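Local coordinates for protein ribokinase (PDB 6ILS) that catalyses the ATP- and magnesium-dependent phosphorylation of ribose at O-5, giving the ribose 5-phosphate used for nucleotide and amino-acid synthesis, at residues G114-N117 against M118-P122; E178-D181 against S182-I185. All coordinates share one frame; numbering follows the deposited sequence.

Contact 1 of 2, residues G114-N117 against M118-P122; sequences GGAN and MKAWP
Trp-121 has CG anti to its carbonyl carbon (chi1 -65°), beside the backbone N, and with chi2 at 93° this turns the indole back along the chain to Asn-117. The carbonyl oxygen of Asn-117 lies at the ring edge, near its plane. Trp-121 NE1 gives it a short but bent, weak hydrogen bond of 2.8 Å (N-H...O 129°). The side chain of Asn-117 leaves the turn, and its ND2 binds Ala-11 O, next to Asn-12 of the ribose pocket. The carbonyl oxygen of Gly-115, the N-cap residue of helix 116-119, accepts two backbone bonds, from Met-118 N at 3.1 Å and from Lys-119 N at 3.0 Å. One residue further along, Ala-120 N binds Ala-116 O at 3.1 Å, and the methyls of these two alanines touch, CB to CB 3.9 Å. The Trp-121 ring also packs on Val-59 and Arg-61 of strand 56-63. With an alanine here in place of Trp-121, Asn-117 O would probably lose its weak indole donor, and a gap would open beside strand 56-63. Asn-117 is thus held at two points: its amide ties the turn to Ala-11, and the weak indole bond supplements the few backbone bonds of a one-turn helix.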
loop_
_atom_site.group_PDB
_atom_site.type_symbol
_atom_site.label_atom_id
_atom_site.label_comp_id
_atom_site.label_asym_id
_atom_site.label_seq_id
_atom_site.Cartn_x
_atom_site.Cartn_y
_atom_site.Cartn_z
ATOM N N GLY B 114 -6.426 7.458 -7.961
ATOM C CA GLY B 114 -7.873 7.460 -8.073
ATOM C C GLY B 114 -8.444 6.064 -8.109
ATOM O O GLY B 114 -9.410 5.748 -7.404
ATOM N N GLY B 115 -7.832 5.218 -8.932
ATOM C CA GLY B 115 -8.274 3.848 -9.068
ATOM C C GLY B 115 -9.754 3.703 -9.344
ATOM O O GLY B 115 -10.332 4.466 -10.131
ATOM N N ALA B 116 -10.371 2.741 -8.665
ATOM C CA ALA B 116 -11.791 2.448 -8.838
ATOM C C ALA B 116 -12.655 3.657 -8.484
ATOM O O ALA B 116 -13.764 3.795 -9.003
ATOM C CB ALA B 116 -12.192 1.248 -7.996
ATOM N N ASN B 117 -12.156 4.527 -7.600
ATOM C CA ASN B 117 -12.937 5.708 -7.185
ATOM C C ASN B 117 -13.238 6.622 -8.367
ATOM O O ASN B 117 -14.310 7.248 -8.427
ATOM C CB ASN B 117 -12.201 6.516 -6.113
ATOM C CG ASN B 117 -12.122 5.796 -4.776
ATOM O OD1 ASN B 117 -13.100 5.221 -4.296
ATOM N ND2 ASN B 117 -10.949 5.851 -4.157
ATOM N N MET B 118 -12.279 6.702 -9.289
ATOM C CA MET B 118 -12.392 7.596 -10.439
ATOM C C MET B 118 -12.786 6.865 -11.721
ATOM O O MET B 118 -13.343 7.472 -12.638
ATOM C CB MET B 118 -11.076 8.340 -10.666
ATOM C CG MET B 118 -10.754 9.397 -9.627
ATOM S SD MET B 118 -12.001 10.683 -9.509
ATOM C CE MET B 118 -11.763 11.581 -11.042
ATOM N N LYS B 119 -12.521 5.563 -11.786
ATOM C CA LYS B 119 -12.581 4.873 -13.070
ATOM C C LYS B 119 -13.570 3.719 -13.181
ATOM O O LYS B 119 -13.779 3.199 -14.276
ATOM C CB LYS B 119 -11.173 4.387 -13.428
ATOM C CG LYS B 119 -10.240 5.545 -13.778
ATOM C CD LYS B 119 -8.800 5.090 -13.943
ATOM C CE LYS B 119 -7.920 6.231 -14.432
ATOM N NZ LYS B 119 -6.496 5.806 -14.533
ATOM N N ALA B 120 -14.214 3.334 -12.084
ATOM C CA ALA B 120 -15.073 2.154 -12.114
ATOM C C ALA B 120 -16.558 2.454 -12.045
ATOM O O ALA B 120 -17.355 1.564 -11.759
ATOM C CB ALA B 120 -14.700 1.218 -10.983
ATOM N N TRP B 121 -16.931 3.706 -12.275
ATOM C CA TRP B 121 -18.330 4.090 -12.262
ATOM C C TRP B 121 -18.924 3.964 -13.662
ATOM O O TRP B 121 -18.226 4.176 -14.641
ATOM C CB TRP B 121 -18.489 5.527 -11.760
ATOM C CG TRP B 121 -18.080 5.739 -10.322
ATOM C CD1 TRP B 121 -16.854 6.143 -9.859
ATOM C CD2 TRP B 121 -18.905 5.559 -9.170
ATOM N NE1 TRP B 121 -16.872 6.217 -8.476
ATOM C CE2 TRP B 121 -18.122 5.874 -8.034
ATOM C CE3 TRP B 121 -20.235 5.176 -8.982
ATOM C CZ2 TRP B 121 -18.633 5.821 -6.740
ATOM C CZ3 TRP B 121 -20.736 5.110 -7.693
ATOM C CH2 TRP B 121 -19.928 5.434 -6.584
ATOM N N PRO B 122 -20.221 3.650 -13.757
ATOM C CA PRO B 122 -20.807 3.632 -15.102
ATOM C C PRO B 122 -20.898 5.040 -15.673
ATOM O O PRO B 122 -20.922 6.015 -14.913
ATOM C CB PRO B 122 -22.194 3.041 -14.869
ATOM C CG PRO B 122 -22.550 3.518 -13.495
ATOM C CD PRO B 122 -21.246 3.535 -12.707
HETATM O O HOH W 1 -5.977 5.619 -11.312
#

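Contact 2 of 2, residues E178-D181 against S182-I185; sequences ELLD and SIDI
Ser-182 folds its hydroxyl back onto the short helix 177-180. Its OG donates to the carbonyl oxygen of Glu-178 at 2.8 Å, almost in line with the C=O bond (174°). With chi1 at -53°, OG sits beside the residue's own backbone N, which binds Leu-179 O at 2.9 Å. That bond is fairly straight (N-H...O 157°), though the donor stands above the carbonyl plane. Ile-183 N adds a weak bond to the same oxygen. The tight, buried part lies with Ile-183. Its CG1 reaches Leu-180 O at 3.4 Å. Its CG2 meets CD1 of Leu-179 at 4.1 Å, the two side chains crossing at a slant. Leu-166 of strand 164-170 touches both of them. Ile-183 CD1 and Leu-180 CD2 approach less closely, at 4.4 Å. The other side is looser and wetter. Asp-181 is exposed, and a water donates to Asp-181 O at 2.8 Å. Glu-178 is exposed too, and its carboxylate forms a salt bridge with Lys-155 of helix 147-158. This is the C-terminal end of a short helix, where the chain turns into strand 185-187. It forms part of a beta-alpha-beta crossover between the neighbouring parallel strands 164-170 and 185-187, within the Rossmann-like central sheet of the PfkB-family kinases.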
loop_
_atom_site.group_PDB
_atom_site.type_symbol
_atom_site.label_atom_id
_atom_site.label_comp_id
_atom_site.label_asym_id
_atom_site.label_seq_id
_atom_site.Cartn_x
_atom_site.Cartn_y
_atom_site.Cartn_z
ATOM N N GLU B 178 -23.208 23.201 -12.522
ATOM C CA GLU B 178 -24.276 22.240 -12.612
ATOM C C GLU B 178 -24.349 21.471 -11.292
ATOM O O GLU B 178 -25.425 21.100 -10.829
ATOM C CB GLU B 178 -24.027 21.305 -13.791
ATOM C CG GLU B 178 -25.159 20.381 -14.087
ATOM C CD GLU B 178 -24.856 19.511 -15.275
ATOM O OE1 GLU B 178 -23.690 19.532 -15.736
ATOM O OE2 GLU B 178 -25.775 18.806 -15.746
ATOM N N LEU B 179 -23.193 21.266 -10.673
ATOM C CA LEU B 179 -23.162 20.539 -9.405
ATOM C C LEU B 179 -23.609 21.457 -8.269
ATOM O O LEU B 179 -24.489 21.096 -7.486
ATOM C CB LEU B 179 -21.766 19.970 -9.145
ATOM C CG LEU B 179 -21.619 19.151 -7.847
ATOM C CD1 LEU B 179 -22.692 18.076 -7.741
ATOM C CD2 LEU B 179 -20.222 18.558 -7.751
ATOM N N LEU B 180 -22.998 22.636 -8.179
ATOM C CA LEU B 180 -23.393 23.645 -7.187
ATOM C C LEU B 180 -24.899 23.930 -7.206
ATOM O O LEU B 180 -25.524 24.090 -6.155
ATOM C CB LEU B 180 -22.603 24.943 -7.407
ATOM C CG LEU B 180 -21.090 24.856 -7.222
ATOM C CD1 LEU B 180 -20.396 26.149 -7.627
ATOM C CD2 LEU B 180 -20.726 24.492 -5.776
ATOM N N ASP B 181 -25.498 23.975 -8.396
ATOM C CA ASP B 181 -26.935 24.235 -8.509
ATOM C C ASP B 181 -27.817 23.108 -7.996
ATOM O O ASP B 181 -29.018 23.298 -7.819
ATOM C CB ASP B 181 -27.327 24.504 -9.972
ATOM C CG ASP B 181 -27.117 25.946 -10.385
ATOM O OD1 ASP B 181 -27.265 26.848 -9.532
ATOM O OD2 ASP B 181 -26.809 26.175 -11.577
ATOM N N SER B 182 -27.236 21.931 -7.778
ATOM C CA SER B 182 -28.039 20.754 -7.462
ATOM C C SER B 182 -27.896 20.284 -6.010
ATOM O O SER B 182 -28.579 19.364 -5.588
ATOM C CB SER B 182 -27.666 19.596 -8.389
ATOM O OG SER B 182 -27.735 19.987 -9.750
ATOM N N ILE B 183 -27.006 20.918 -5.261
ATOM C CA ILE B 183 -26.816 20.560 -3.854
ATOM C C ILE B 183 -27.528 21.559 -2.945
ATOM O O ILE B 183 -27.985 22.614 -3.403
ATOM C CB ILE B 183 -25.329 20.498 -3.501
ATOM C CG1 ILE B 183 -24.700 21.888 -3.655
ATOM C CG2 ILE B 183 -24.632 19.431 -4.353
ATOM C CD1 ILE B 183 -23.275 21.984 -3.225
ATOM N N ASP B 184 -27.639 21.229 -1.659
ATOM C CA ASP B 184 -28.303 22.114 -0.703
ATOM C C ASP B 184 -27.284 22.799 0.202
ATOM O O ASP B 184 -27.393 23.987 0.505
ATOM C CB ASP B 184 -29.315 21.335 0.137
ATOM C CG ASP B 184 -30.453 20.761 -0.699
ATOM O OD1 ASP B 184 -31.379 21.527 -1.042
ATOM O OD2 ASP B 184 -30.434 19.550 -1.014
ATOM N N ILE B 185 -26.279 22.046 0.631
ATOM C CA ILE B 185 -25.273 22.599 1.518
ATOM C C ILE B 185 -23.895 22.345 0.956
ATOM O O ILE B 185 -23.556 21.211 0.635
ATOM C CB ILE B 185 -25.373 21.979 2.933
ATOM C CG1 ILE B 185 -26.756 22.236 3.522
ATOM C CG2 ILE B 185 -24.260 22.518 3.822
ATOM C CD1 ILE B 185 -27.004 21.567 4.869
HETATM O O HOH W 2 -29.625 23.584 -5.054
#

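Contacts 1 and 2 both form at the ends of one-turn helices, and their centres lie about 22 Å apart without touching. They hold different elements. Residues 114-122 follow the edge strand 108-113 of the smaller sheet and lie against strand 56-63 of the large one. Residues 178-185 lead into a central strand of the large sheet. Each contact is partly buried and mixes core with surface. The extra side-chain donor is weak in contact 1 and well aligned in contact 2. Branched aliphatic packing belongs to contact 2. In contact 1 the side chain of Asn-117 comes to about 8 Å from the bound ribose. Lys-119 reaches the second subunit through a weak bond, whereas contact 2 touches no other chain of the dimer.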